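Local coordinates for putative major capsid protein (Cafeteriavirus-dependent mavirus, PDB 6G44), which probably builds the outer protein shell of the virophage mavirus, as a double jelly-roll subunit that associates in threes, at residues Leu92-Gly97 / Tyr163-Glu168; Lys99-Asn104 / Leu141-Ser146; Cys145-Glu150 / Ser172-Gly177; Asn152-Val157 / Phe348-Leu353. One frame throughout, in Å; residues are numbered along the deposited sequence.

Contact 1. Residues Leu92-Gly97 / Tyr163-Glu168. With SO4 (sulfate ion), chain F; SO4 (sulfate ion), chain K.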
loop_
_atom_site.group_PDB
_atom_site.type_symbol
_atom_site.label_atom_id
_atom_site.label_comp_id
_atom_site.label_asym_id
_atom_site.label_seq_id
_atom_site.Cartn_x
_atom_site.Cartn_y
_atom_site.Cartn_z
ATOM N N LEU C 92 -14.253 3.529 27.754
ATOM C CA LEU C 92 -13.754 4.444 26.702
ATOM C C LEU C 92 -12.799 3.766 25.712
ATOM O O LEU C 92 -12.187 4.438 24.896
ATOM C CB LEU C 92 -13.124 5.707 27.281
ATOM C CG LEU C 92 -14.105 6.545 28.124
ATOM C CD1 LEU C 92 -13.363 7.719 28.741
ATOM C CD2 LEU C 92 -15.284 7.025 27.306
ATOM N N LYS C 93 -12.722 2.437 25.749
ATOM C CA LYS C 93 -11.721 1.765 24.936
ATOM C C LYS C 93 -12.024 1.994 23.455
ATOM O O LYS C 93 -13.134 1.762 22.984
ATOM C CB LYS C 93 -11.634 0.276 25.270
ATOM C CG LYS C 93 -10.573 -0.514 24.497
ATOM C CD LYS C 93 -9.174 0.078 24.568
ATOM C CE LYS C 93 -8.157 -0.876 23.946
ATOM N NZ LYS C 93 -8.049 -2.164 24.703
ATOM N N ASP C 94 -11.001 2.477 22.749
ATOM C CA ASP C 94 -11.081 2.726 21.299
ATOM C C ASP C 94 -12.158 3.737 20.902
ATOM O O ASP C 94 -12.737 3.678 19.816
ATOM C CB ASP C 94 -11.218 1.396 20.513
ATOM C CG ASP C 94 -10.032 0.461 20.709
ATOM O OD1 ASP C 94 -8.895 0.930 20.834
ATOM O OD2 ASP C 94 -10.245 -0.774 20.694
ATOM N N GLN C 95 -12.446 4.694 21.788
ATOM C CA GLN C 95 -13.538 5.632 21.539
ATOM C C GLN C 95 -13.161 7.115 21.498
ATOM O O GLN C 95 -13.998 7.923 21.088
ATOM C CB GLN C 95 -14.624 5.426 22.602
ATOM C CG GLN C 95 -15.396 4.152 22.326
ATOM C CD GLN C 95 -16.382 3.783 23.411
ATOM O OE1 GLN C 95 -16.054 3.838 24.595
ATOM N NE2 GLN C 95 -17.589 3.373 22.999
ATOM N N ILE C 96 -11.931 7.481 21.843
ATOM C CA ILE C 96 -11.506 8.880 21.914
ATOM C C ILE C 96 -10.302 9.093 21.007
ATOM O O ILE C 96 -9.361 8.281 21.005
ATOM C CB ILE C 96 -11.074 9.275 23.360
ATOM C CG1 ILE C 96 -12.181 8.991 24.377
ATOM C CG2 ILE C 96 -10.665 10.742 23.430
ATOM C CD1 ILE C 96 -13.466 9.750 24.140
ATOM N N GLY C 97 -10.314 10.183 20.274
ATOM C CA GLY C 97 -9.163 10.588 19.494
ATOM C C GLY C 97 -9.318 11.982 18.997
ATOM O O GLY C 97 -10.018 12.814 19.609
ATOM N N TYR C 163 -10.691 5.590 15.953
ATOM C CA TYR C 163 -10.260 5.750 17.356
ATOM C C TYR C 163 -9.728 4.487 17.981
ATOM O O TYR C 163 -9.411 4.483 19.165
ATOM C CB TYR C 163 -11.362 6.443 18.192
ATOM C CG TYR C 163 -11.832 7.722 17.535
ATOM C CD1 TYR C 163 -10.936 8.641 16.964
ATOM C CD2 TYR C 163 -13.200 8.030 17.443
ATOM C CE1 TYR C 163 -11.373 9.770 16.298
ATOM C CE2 TYR C 163 -13.642 9.175 16.796
ATOM C CZ TYR C 163 -12.737 10.045 16.223
ATOM O OH TYR C 163 -13.104 11.172 15.531
ATOM N N ARG C 164 -9.452 3.469 17.147
ATOM C CA ARG C 164 -8.759 2.296 17.644
ATOM C C ARG C 164 -7.356 2.876 18.019
ATOM O O ARG C 164 -6.707 3.628 17.282
ATOM C CB ARG C 164 -8.538 1.294 16.496
ATOM C CG ARG C 164 -9.752 0.378 16.308
ATOM C CD ARG C 164 -9.833 -0.349 14.962
ATOM N NE ARG C 164 -8.825 -1.413 14.855
ATOM C CZ ARG C 164 -8.550 -2.139 13.776
ATOM N NH1 ARG C 164 -9.206 -1.986 12.630
ATOM N NH2 ARG C 164 -7.589 -3.041 13.835
ATOM N N GLN C 165 -6.928 2.463 19.203
ATOM C CA GLN C 165 -5.592 2.860 19.665
ATOM C C GLN C 165 -4.515 2.100 18.900
ATOM O O GLN C 165 -4.817 1.209 18.091
ATOM C CB GLN C 165 -5.489 2.709 21.156
ATOM C CG GLN C 165 -5.594 1.351 21.729
ATOM C CD GLN C 165 -5.423 1.419 23.258
ATOM O OE1 GLN C 165 -4.661 0.668 23.829
ATOM N NE2 GLN C 165 -6.190 2.304 23.919
ATOM N N GLY C 166 -3.269 2.506 19.098
ATOM C CA GLY C 166 -2.149 1.880 18.399
ATOM C C GLY C 166 -2.063 0.377 18.553
ATOM O O GLY C 166 -1.851 -0.349 17.607
ATOM N N THR C 167 -2.277 -0.110 19.768
ATOM C CA THR C 167 -2.231 -1.565 19.991
ATOM C C THR C 167 -3.372 -2.307 19.314
ATOM O O THR C 167 -3.363 -3.545 19.229
ATOM C CB THR C 167 -2.226 -1.913 21.482
ATOM O OG1 THR C 167 -3.478 -1.485 22.049
ATOM C CG2 THR C 167 -1.031 -1.308 22.203
ATOM N N GLU C 168 -4.370 -1.582 18.820
ATOM C CA GLU C 168 -5.487 -2.140 18.109
ATOM C C GLU C 168 -5.419 -1.858 16.610
ATOM O O GLU C 168 -6.351 -2.148 15.898
ATOM C CB GLU C 168 -6.795 -1.563 18.714
ATOM C CG GLU C 168 -6.914 -1.816 20.218
ATOM C CD GLU C 168 -7.241 -3.247 20.606
ATOM O OE1 GLU C 168 -7.430 -3.501 21.832
ATOM O OE2 GLU C 168 -7.381 -4.101 19.724
HETATM S S SO4 F . -4.586 -2.735 25.903
HETATM O O1 SO4 F . -5.472 -1.549 25.877
HETATM O O2 SO4 F . -5.374 -3.953 25.612
HETATM O O3 SO4 F . -3.516 -2.556 24.890
HETATM O O4 SO4 F . -4.082 -2.886 27.281
HETATM S S SO4 K . -8.223 -5.515 10.899
HETATM O O1 SO4 K . -9.124 -6.238 11.831
HETATM O O2 SO4 K . -8.761 -4.153 10.588
HETATM O O3 SO4 K . -8.131 -6.333 9.649
HETATM O O4 SO4 K . -6.896 -5.409 11.585
HETATM O O HOH W 1 -8.155 4.145 23.348
HETATM O O HOH W 2 -8.082 5.905 21.072
#
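Asp94 reaches across to the loop 163-168 with one carboxylate oxygen, OD1, which takes the N-H of Gln165 at 3.0 Å along a nearly straight line (171° at the hydrogen). The donor arrives from above the carboxylate plane. Asp94 is the third residue of a type II turn, Leu92 to Gln95, and with CG turned away from the carbonyl carbon, beside the backbone N (chi1 -61°), the acid hangs over the backbone of Arg164. Its two oxygens also rest on the CG methylene of Glu168, OD1 at 3.4 Å. The carboxylates of Asp94 and Glu168 stand almost perpendicular. Lys93, in one of its two conformers, meets this second acid: NZ makes a salt bridge to Glu168 OE1 at 3.2 Å, its hydrogen bond weak. The lysine chain, CG anti to N (chi1 -178°) and bent at chi2 and chi4, crosses the Gln165 side chain at about a right angle, with CE 3.6 Å from Gln165 CD. In this conformer NZ also binds a sulfate oxygen, O1, at 2.9 Å, an ion shared with Lys155, Asn400 and Thr403 of the second subunit. Tyr163 turns its ring under the strand start, with Gly97 N over one face and Gly97 CA 3.7 Å from CD1. A water bridges Ile96 O and Tyr163 O. The Arg164 guanidinium lies apart: NE and NH2 close side-on upon Glu168 O, while NH1 binds a second sulfate. Glu168 OE2 accepts from Met159 N of the second subunit. Acids and bases thus lie side by side near that subunit, where the lysine may ease the crowding of two carboxylates and, with Arg164, attract anions.

Contact 2. Residues Lys99-Asn104 / Leu141-Ser146; sequences KSFPVN and LLSPCS
The carbonyl oxygen of Cys145 is approached by three groups of the segment 99-104. Phe101 N donates to it at 2.9 Å, with 160° at the hydrogen and the donor in the carbonyl plane; Ser100 CA adds a C-H...O contact at 3.5 Å; and the aromatic ring of Phe101 itself lies beneath, the oxygen 4.0 Å above its plane and over the centre. One residue can present both its N-H and its ring because Phe101 has a left-handed backbone conformation and a chi1 of -49°, which fold the side chain back over the backbone of 143-146. Further out the ring touches Ser143 CB with CD1 at 3.5 Å and Ser146 CA with CZ at 3.7 Å, and meets the Leu142 side chain at about a right angle. Both segments belong to the long insertion, itself contributing short strands, between strands 74-84 and 195-205, neighbours by hydrogen bonding in the sheet of the first jelly roll. Here helix 136-142 ends and Ser143 starts an ST turn, its OG accepting Cys145 N at 3.0 Å, which tightens the turn just before the Cys145 carbonyl. The same hydroxyl is bonded to Glu204 on strand 195-205, whose carboxylate also takes Asn104 ND2. Pro102 packs against the same turn: its CD sits 3.7 Å from Cys145 CB and a similar distance from Ser143 OG. Leu142, with CG anti to its own N (chi1 -159°), sends CD2 between Phe101 CD1 and the amide of Asn104, 3.8 Å from ND2.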
loop_
_atom_site.group_PDB
_atom_site.type_symbol
_atom_site.label_atom_id
_atom_site.label_comp_id
_atom_site.label_asym_id
_atom_site.label_seq_id
_atom_site.Cartn_x
_atom_site.Cartn_y
_atom_site.Cartn_z
ATOM N N LYS C 99 -10.091 14.553 15.421
ATOM C CA LYS C 99 -10.629 14.677 14.064
ATOM C C LYS C 99 -9.488 14.731 13.057
ATOM O O LYS C 99 -8.331 14.946 13.440
ATOM C CB LYS C 99 -11.570 15.885 13.963
ATOM C CG LYS C 99 -12.829 15.697 14.810
ATOM C CD LYS C 99 -13.841 16.791 14.576
ATOM C CE LYS C 99 -15.106 16.565 15.383
ATOM N NZ LYS C 99 -16.112 17.601 15.067
ATOM N N SER C 100 -9.798 14.484 11.780
ATOM C CA SER C 100 -8.806 14.527 10.701
ATOM C C SER C 100 -8.172 15.920 10.586
ATOM O O SER C 100 -8.890 16.904 10.505
ATOM C CB SER C 100 -9.487 14.144 9.378
ATOM O OG SER C 100 -10.133 12.875 9.497
ATOM N N PHE C 101 -6.856 15.994 10.542
ATOM C CA PHE C 101 -6.128 17.270 10.339
ATOM C C PHE C 101 -6.559 18.321 11.371
ATOM O O PHE C 101 -7.038 19.400 11.009
ATOM C CB PHE C 101 -6.252 17.786 8.896
ATOM C CG PHE C 101 -5.957 16.715 7.886
ATOM C CD1 PHE C 101 -4.656 16.426 7.591
ATOM C CD2 PHE C 101 -6.968 15.941 7.338
ATOM C CE1 PHE C 101 -4.330 15.395 6.746
ATOM C CE2 PHE C 101 -6.649 14.879 6.492
ATOM C CZ PHE C 101 -5.328 14.608 6.203
ATOM N N PRO C 102 -6.397 17.973 12.645
ATOM C CA PRO C 102 -7.002 18.840 13.694
ATOM C C PRO C 102 -6.394 20.226 13.798
ATOM O O PRO C 102 -7.084 21.156 14.243
ATOM C CB PRO C 102 -6.782 18.044 14.974
ATOM C CG PRO C 102 -5.562 17.223 14.685
ATOM C CD PRO C 102 -5.691 16.823 13.237
ATOM N N VAL C 103 -5.141 20.390 13.407
ATOM C CA VAL C 103 -4.528 21.725 13.411
ATOM C C VAL C 103 -5.127 22.563 12.314
ATOM O O VAL C 103 -5.611 23.669 12.574
ATOM C CB VAL C 103 -2.999 21.682 13.350
ATOM C CG1 VAL C 103 -2.385 23.068 13.127
ATOM C CG2 VAL C 103 -2.456 21.016 14.602
ATOM N N ASN C 104 -5.123 22.090 11.073
ATOM C CA ASN C 104 -5.670 22.915 9.985
ATOM C C ASN C 104 -7.195 23.103 10.088
ATOM O O ASN C 104 -7.711 24.164 9.696
ATOM C CB ASN C 104 -5.212 22.389 8.618
ATOM C CG ASN C 104 -3.760 22.679 8.377
ATOM O OD1 ASN C 104 -3.400 23.800 8.032
ATOM N ND2 ASN C 104 -2.896 21.650 8.538
ATOM N N LEU C 141 2.292 12.531 5.968
ATOM C CA LEU C 141 3.401 13.428 6.308
ATOM C C LEU C 141 2.887 14.789 6.781
ATOM O O LEU C 141 3.582 15.512 7.499
ATOM C CB LEU C 141 4.334 13.623 5.132
ATOM C CG LEU C 141 5.064 12.381 4.632
ATOM C CD1 LEU C 141 5.894 12.747 3.407
ATOM C CD2 LEU C 141 5.937 11.791 5.706
ATOM N N LEU C 142 1.690 15.152 6.340
ATOM C CA LEU C 142 1.058 16.421 6.706
ATOM C C LEU C 142 0.599 16.407 8.164
ATOM O O LEU C 142 0.881 17.346 8.932
ATOM C CB LEU C 142 -0.089 16.701 5.732
ATOM C CG LEU C 142 -0.612 18.127 5.548
ATOM C CD1 LEU C 142 -1.478 18.204 4.309
ATOM C CD2 LEU C 142 -1.414 18.585 6.753
ATOM N N SER C 143 -0.102 15.350 8.572
ATOM C CA SER C 143 -0.655 15.265 9.931
ATOM C C SER C 143 -0.568 13.840 10.441
ATOM O O SER C 143 -0.756 12.892 9.639
ATOM C CB SER C 143 -2.131 15.658 9.916
ATOM O OG SER C 143 -2.744 15.558 11.182
ATOM N N PRO C 144 -0.404 13.653 11.759
ATOM C CA PRO C 144 -0.532 12.320 12.369
ATOM C C PRO C 144 -1.963 11.793 12.288
ATOM O O PRO C 144 -2.192 10.591 12.470
ATOM C CB PRO C 144 -0.096 12.527 13.834
ATOM C CG PRO C 144 -0.405 13.989 14.066
ATOM C CD PRO C 144 -0.095 14.688 12.768
ATOM N N CYS C 145 -2.934 12.667 12.059
ATOM C CA CYS C 145 -4.336 12.260 12.006
ATOM C C CYS C 145 -4.813 12.437 10.577
ATOM O O CYS C 145 -5.575 13.368 10.274
ATOM C CB CYS C 145 -5.140 13.142 12.957
ATOM S SG CYS C 145 -4.718 12.823 14.685
ATOM N N SER C 146 -4.383 11.532 9.694
ATOM C CA SER C 146 -4.629 11.650 8.261
ATOM C C SER C 146 -5.760 10.786 7.730
ATOM O O SER C 146 -6.192 11.011 6.612
ATOM C CB SER C 146 -3.373 11.357 7.440
ATOM O OG SER C 146 -2.886 10.062 7.692
#

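Contact 3. Residues Cys145-Glu150 / Ser172-Gly177; sequences CSDVDE and SRMSRG. With SO4 (sulfate ion), chain D.
Arg176 and the two acids Asp147 and Asp149 form a salt-bridge network that ties together two segments of the long loop between helix 136-142 and strand 183-186, in the first jelly roll. This is the tight half of the contact. The guanidinium grips Asp149 end-on, NH1 and NH2 both donating to the single oxygen OD1 at 2.9 Å; OD1 lies in the guanidinium plane, NH2 coming from the syn side of the carboxylate and NH1 from above it. NH1 is also bonded to Asp147 O at 2.9 Å, from well above that carbonyl plane, and makes a salt bridge to Asp147 OD1 at 3.3 Å. CG and CD of the arginine pass along Cys145 CB, and a bend at chi3 (-53°) then turns the head into the acids. The remaining N-H groups have partners elsewhere in the chain: NE donates to Leu98 O and NH2 is bonded to Tyr163 OH, so the buried charge is fixed in both position and rotation. Asp147 in turn, with CG anti to N (chi1 176°), packs closely on the Met174 carbonyl, CG to O 3.3 Å, acceptor beside acceptor and without a bond. Beyond it the contact loosens: Arg173 is exposed, while Met174 and Ser172 lie by neighbouring subunits. Ser172, clear of the other segment, binds a sulfate, OG to O1 2.8 Å, that is shared with Lys389 and Arg390 of the second subunit. Between the two halves an ordered water takes the N-H of Asp147 and donates to Arg173 O at 2.8 Å and to Ser175 O at 2.9 Å.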
loop_
_atom_site.group_PDB
_atom_site.type_symbol
_atom_site.label_atom_id
_atom_site.label_comp_id
_atom_site.label_asym_id
_atom_site.label_seq_id
_atom_site.Cartn_x
_atom_site.Cartn_y
_atom_site.Cartn_z
ATOM N N CYS C 145 -2.934 12.667 12.059
ATOM C CA CYS C 145 -4.336 12.260 12.006
ATOM C C CYS C 145 -4.813 12.437 10.577
ATOM O O CYS C 145 -5.575 13.368 10.274
ATOM C CB CYS C 145 -5.140 13.142 12.957
ATOM S SG CYS C 145 -4.718 12.823 14.685
ATOM N N SER C 146 -4.383 11.532 9.694
ATOM C CA SER C 146 -4.629 11.650 8.261
ATOM C C SER C 146 -5.760 10.786 7.730
ATOM O O SER C 146 -6.192 11.011 6.612
ATOM C CB SER C 146 -3.373 11.357 7.440
ATOM O OG SER C 146 -2.886 10.062 7.692
ATOM N N ASP C 147 -6.248 9.835 8.507
ATOM C CA ASP C 147 -7.364 9.002 8.072
ATOM C C ASP C 147 -8.620 9.855 7.971
ATOM O O ASP C 147 -8.896 10.640 8.905
ATOM C CB ASP C 147 -7.553 7.855 9.065
ATOM C CG ASP C 147 -8.742 6.993 8.751
ATOM O OD1 ASP C 147 -9.849 7.326 9.248
ATOM O OD2 ASP C 147 -8.581 5.981 8.036
ATOM N N VAL C 148 -9.368 9.704 6.870
ATOM C CA VAL C 148 -10.578 10.451 6.592
ATOM C C VAL C 148 -11.782 9.542 6.796
ATOM O O VAL C 148 -11.811 8.408 6.282
ATOM C CB VAL C 148 -10.520 11.036 5.163
ATOM C CG1 VAL C 148 -11.835 11.648 4.754
ATOM C CG2 VAL C 148 -9.391 12.052 5.031
ATOM N N ASP C 149 -12.790 10.039 7.510
ATOM C CA ASP C 149 -13.972 9.242 7.826
ATOM C C ASP C 149 -14.735 8.842 6.567
ATOM O O ASP C 149 -14.968 9.640 5.644
ATOM C CB ASP C 149 -14.962 10.040 8.671
ATOM C CG ASP C 149 -14.445 10.364 10.055
ATOM O OD1 ASP C 149 -13.700 9.576 10.624
ATOM O OD2 ASP C 149 -14.838 11.432 10.584
ATOM N N GLU C 150 -15.144 7.569 6.526
ATOM C CA GLU C 150 -15.951 7.065 5.426
ATOM C C GLU C 150 -17.435 7.179 5.678
ATOM O O GLU C 150 -18.200 7.309 4.719
ATOM C CB GLU C 150 -15.584 5.606 5.138
ATOM C CG GLU C 150 -14.141 5.424 4.685
ATOM C CD GLU C 150 -13.107 5.260 5.793
ATOM O OE1 GLU C 150 -13.491 5.284 6.992
ATOM O OE2 GLU C 150 -11.907 5.104 5.441
ATOM N N SER C 172 -0.764 2.067 11.029
ATOM C CA SER C 172 -0.863 3.333 11.753
ATOM C C SER C 172 -1.603 4.417 11.003
ATOM O O SER C 172 -2.259 5.274 11.635
ATOM C CB SER C 172 0.505 3.852 12.136
ATOM O OG SER C 172 1.268 4.173 10.990
ATOM N N ARG C 173 -1.589 4.384 9.678
ATOM C CA ARG C 173 -2.249 5.467 8.940
ATOM C C ARG C 173 -3.772 5.438 9.089
ATOM O O ARG C 173 -4.415 6.448 8.823
ATOM C CB ARG C 173 -1.808 5.519 7.466
ATOM C CG ARG C 173 -2.574 4.678 6.450
ATOM C CD ARG C 173 -2.484 5.376 5.087
ATOM N NE ARG C 173 -2.798 4.520 3.951
ATOM C CZ ARG C 173 -4.015 4.322 3.467
ATOM N NH1 ARG C 173 -5.058 4.906 4.022
ATOM N NH2 ARG C 173 -4.186 3.530 2.422
ATOM N N MET C 174 -4.345 4.325 9.552
ATOM C CA MET C 174 -5.794 4.196 9.710
ATOM C C MET C 174 -6.292 4.867 10.977
ATOM O O MET C 174 -7.503 5.075 11.151
ATOM C CB MET C 174 -6.202 2.711 9.811
ATOM C CG MET C 174 -5.909 1.885 8.568
ATOM S SD MET C 174 -6.902 2.456 7.190
ATOM C CE MET C 174 -5.698 3.466 6.343
ATOM N N SER C 175 -5.366 5.163 11.886
ATOM C CA SER C 175 -5.746 5.581 13.241
ATOM C C SER C 175 -5.553 7.073 13.521
ATOM O O SER C 175 -4.486 7.633 13.266
ATOM C CB SER C 175 -4.932 4.779 14.259
ATOM O OG SER C 175 -5.231 5.233 15.602
ATOM N N ARG C 176 -6.594 7.686 14.106
ATOM C CA ARG C 176 -6.521 9.000 14.774
ATOM C C ARG C 176 -6.668 8.855 16.289
ATOM O O ARG C 176 -6.969 9.840 16.995
ATOM C CB ARG C 176 -7.617 9.915 14.229
ATOM C CG ARG C 176 -7.641 10.060 12.715
ATOM C CD ARG C 176 -8.517 11.217 12.212
ATOM N NE ARG C 176 -9.892 11.169 12.739
ATOM C CZ ARG C 176 -10.958 10.622 12.140
ATOM N NH1 ARG C 176 -10.868 10.014 10.955
ATOM N NH2 ARG C 176 -12.127 10.629 12.760
ATOM N N GLY C 177 -6.417 7.645 16.781
ATOM C CA GLY C 177 -6.647 7.304 18.179
ATOM C C GLY C 177 -5.424 7.523 19.026
ATOM O O GLY C 177 -4.370 7.960 18.549
HETATM S S SO4 D . 3.434 1.245 11.213
HETATM O O1 SO4 D . 3.473 2.546 10.550
HETATM O O2 SO4 D . 2.032 0.808 11.333
HETATM O O3 SO4 D . 4.164 0.267 10.371
HETATM O O4 SO4 D . 4.112 1.260 12.529
HETATM O O HOH W 3 -4.447 8.669 10.604
#

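Contact 4. Residues Asn152-Val157 / Phe348-Leu353. With SO4 (sulfate ion), chain P.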
loop_
_atom_site.group_PDB
_atom_site.type_symbol
_atom_site.label_atom_id
_atom_site.label_comp_id
_atom_site.label_asym_id
_atom_site.label_seq_id
_atom_site.Cartn_x
_atom_site.Cartn_y
_atom_site.Cartn_z
ATOM N N ASN C 152 -20.835 8.355 8.592
ATOM C CA ASN C 152 -21.246 9.472 9.417
ATOM C C ASN C 152 -21.335 9.147 10.920
ATOM O O ASN C 152 -21.707 10.030 11.701
ATOM C CB ASN C 152 -22.554 10.066 8.884
ATOM C CG ASN C 152 -23.771 9.227 9.205
ATOM O OD1 ASN C 152 -23.689 8.039 9.493
ATOM N ND2 ASN C 152 -24.940 9.864 9.112
ATOM N N LYS C 153 -21.011 7.914 11.307
ATOM C CA LYS C 153 -20.914 7.500 12.699
ATOM C C LYS C 153 -19.727 6.573 12.869
ATOM O O LYS C 153 -19.387 5.789 11.959
ATOM C CB LYS C 153 -22.140 6.726 13.143
ATOM C CG LYS C 153 -23.439 7.496 13.149
ATOM C CD LYS C 153 -24.468 6.690 13.906
ATOM C CE LYS C 153 -25.835 7.334 13.916
ATOM N NZ LYS C 153 -26.777 6.206 13.834
ATOM N N ILE C 154 -19.124 6.629 14.053
ATOM C CA ILE C 154 -17.992 5.783 14.424
ATOM C C ILE C 154 -18.376 5.050 15.688
ATOM O O ILE C 154 -18.895 5.671 16.627
ATOM C CB ILE C 154 -16.740 6.649 14.695
ATOM C CG1 ILE C 154 -16.255 7.307 13.408
ATOM C CG2 ILE C 154 -15.636 5.830 15.345
ATOM C CD1 ILE C 154 -15.339 8.508 13.625
ATOM N N LYS C 155 -18.163 3.744 15.740
ATOM C CA LYS C 155 -18.493 2.933 16.925
ATOM C C LYS C 155 -17.358 2.001 17.256
ATOM O O LYS C 155 -16.756 1.395 16.358
ATOM C CB LYS C 155 -19.750 2.107 16.681
ATOM C CG LYS C 155 -20.983 2.939 16.357
ATOM C CD LYS C 155 -22.267 2.094 16.309
ATOM C CE LYS C 155 -22.218 0.989 15.259
ATOM N NZ LYS C 155 -23.547 0.307 15.155
ATOM N N ALA C 156 -17.037 1.870 18.544
ATOM C CA ALA C 156 -16.003 0.925 18.976
ATOM C C ALA C 156 -16.326 -0.544 18.707
ATOM O O ALA C 156 -15.433 -1.349 18.657
ATOM C CB ALA C 156 -15.658 1.142 20.457
ATOM N N VAL C 157 -17.598 -0.874 18.524
ATOM C CA VAL C 157 -17.960 -2.244 18.150
ATOM C C VAL C 157 -17.571 -2.599 16.717
ATOM O O VAL C 157 -17.585 -3.768 16.360
ATOM C CB VAL C 157 -19.457 -2.556 18.363
ATOM C CG1 VAL C 157 -19.809 -2.454 19.854
ATOM C CG2 VAL C 157 -20.367 -1.694 17.508
ATOM N N PHE C 348 -18.848 16.181 18.115
ATOM C CA PHE C 348 -17.606 15.386 18.103
ATOM C C PHE C 348 -17.669 14.204 17.146
ATOM O O PHE C 348 -16.873 13.287 17.240
ATOM C CB PHE C 348 -17.233 14.987 19.540
ATOM C CG PHE C 348 -17.275 16.163 20.479
ATOM C CD1 PHE C 348 -16.368 17.177 20.353
ATOM C CD2 PHE C 348 -18.283 16.281 21.432
ATOM C CE1 PHE C 348 -16.431 18.292 21.157
ATOM C CE2 PHE C 348 -18.351 17.409 22.240
ATOM C CZ PHE C 348 -17.441 18.407 22.095
ATOM N N ALA C 349 -18.625 14.277 16.230
ATOM C CA ALA C 349 -18.909 13.238 15.226
ATOM C C ALA C 349 -18.346 13.611 13.873
ATOM O O ALA C 349 -17.921 14.736 13.653
ATOM C CB ALA C 349 -20.418 13.064 15.112
ATOM N N PRO C 350 -18.321 12.644 12.937
ATOM C CA PRO C 350 -17.891 12.964 11.574
ATOM C C PRO C 350 -18.690 14.088 10.930
ATOM O O PRO C 350 -19.894 14.258 11.185
ATOM C CB PRO C 350 -18.147 11.650 10.830
ATOM C CG PRO C 350 -17.995 10.591 11.878
ATOM C CD PRO C 350 -18.668 11.216 13.059
ATOM N N ASP C 351 -18.021 14.863 10.099
ATOM C CA ASP C 351 -18.721 15.854 9.262
ATOM C C ASP C 351 -19.666 15.159 8.281
ATOM O O ASP C 351 -19.377 14.077 7.777
ATOM C CB ASP C 351 -17.729 16.752 8.503
ATOM C CG ASP C 351 -17.148 17.868 9.359
ATOM O OD1 ASP C 351 -17.716 18.216 10.401
ATOM O OD2 ASP C 351 -16.165 18.479 8.888
ATOM N N GLN C 352 -20.803 15.790 8.017
ATOM C CA GLN C 352 -21.812 15.250 7.128
ATOM C C GLN C 352 -21.932 16.057 5.841
ATOM O O GLN C 352 -22.132 17.284 5.863
ATOM C CB GLN C 352 -23.158 15.263 7.832
ATOM C CG GLN C 352 -24.289 14.662 7.023
ATOM C CD GLN C 352 -24.192 13.156 6.990
ATOM O OE1 GLN C 352 -24.507 12.495 7.988
ATOM N NE2 GLN C 352 -23.720 12.609 5.886
ATOM N N LEU C 353 -21.819 15.355 4.725
ATOM C CA LEU C 353 -22.113 15.872 3.410
ATOM C C LEU C 353 -23.308 15.092 2.886
ATOM O O LEU C 353 -23.653 14.028 3.407
ATOM C CB LEU C 353 -20.935 15.688 2.458
ATOM C CG LEU C 353 -19.573 16.181 2.945
ATOM C CD1 LEU C 353 -18.476 15.804 1.950
ATOM C CD2 LEU C 353 -19.551 17.694 3.167
HETATM S S SO4 P . -23.164 -1.642 12.132
HETATM O O1 SO4 P . -24.290 -0.799 12.575
HETATM O O2 SO4 P . -23.661 -2.781 11.313
HETATM O O3 SO4 P . -22.170 -0.864 11.344
HETATM O O4 SO4 P . -22.501 -2.112 13.387
HETATM O O HOH W 4 -22.140 12.694 11.528
#
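Pro350 lays its ring against the backbone of Asn152, its CD 3.5 Å from the Asn152 carbonyl oxygen and CB and CG close behind. The far corner of the ring, CG, meets the end of the Ile154 side chain at 3.8 Å from CD1, so the proline is flanked by a peptide and a methyl group. Beside this apolar patch lies a polar one. Asn152 ND2 donates to Gln352 OE1 at 2.9 Å (159° at the hydrogen), in the plane of both amides although these are turned 65° against each other. Gln352 reaches the spot because its chain folds at chi2 (75°), and its other amide end is tethered to Leu353 O, which fixes which way the amide faces; Asn152 OD1 takes Phe420 N. A water donates to Asn152 O at 2.7 Å and to Pro350 O, bridging the two backbones. Away from Pro350, Lys155 NZ holds a sulfate that is shared with Lys93 and Thr167 of the third subunit. Residues 152-157 come from a long loop of the first jelly roll and 348-353 from the loop between strands 334-341 and 355-363 of the second, so the contact belongs to the junction between the two barrels of a double jelly-roll capsid protein.

How the contacts relate
From the N terminus, residues 92-97 open contact 1, whose loop closes only at 163-168. Nested within it, contact 2 runs from 99-104 to 141-146, and contact 3 begins where contact 2 ends, sharing Cys145 and Ser146, and closes at 172-177, so that it crosses contact 1. Contact 4 starts at 152-157, inside both loops, and crosses both to reach 348-353; contact 2 precedes it in series. In space, contact 3 stands between the rest: Arg176 touches Tyr163, Ser100 and Ile154 of contacts 1, 2 and 4. Contacts 1 to 3 hold together the insertion between strands 74-84 and 195-205, and contact 4 ties it to the second jelly roll; contact 1 also meets the second subunit.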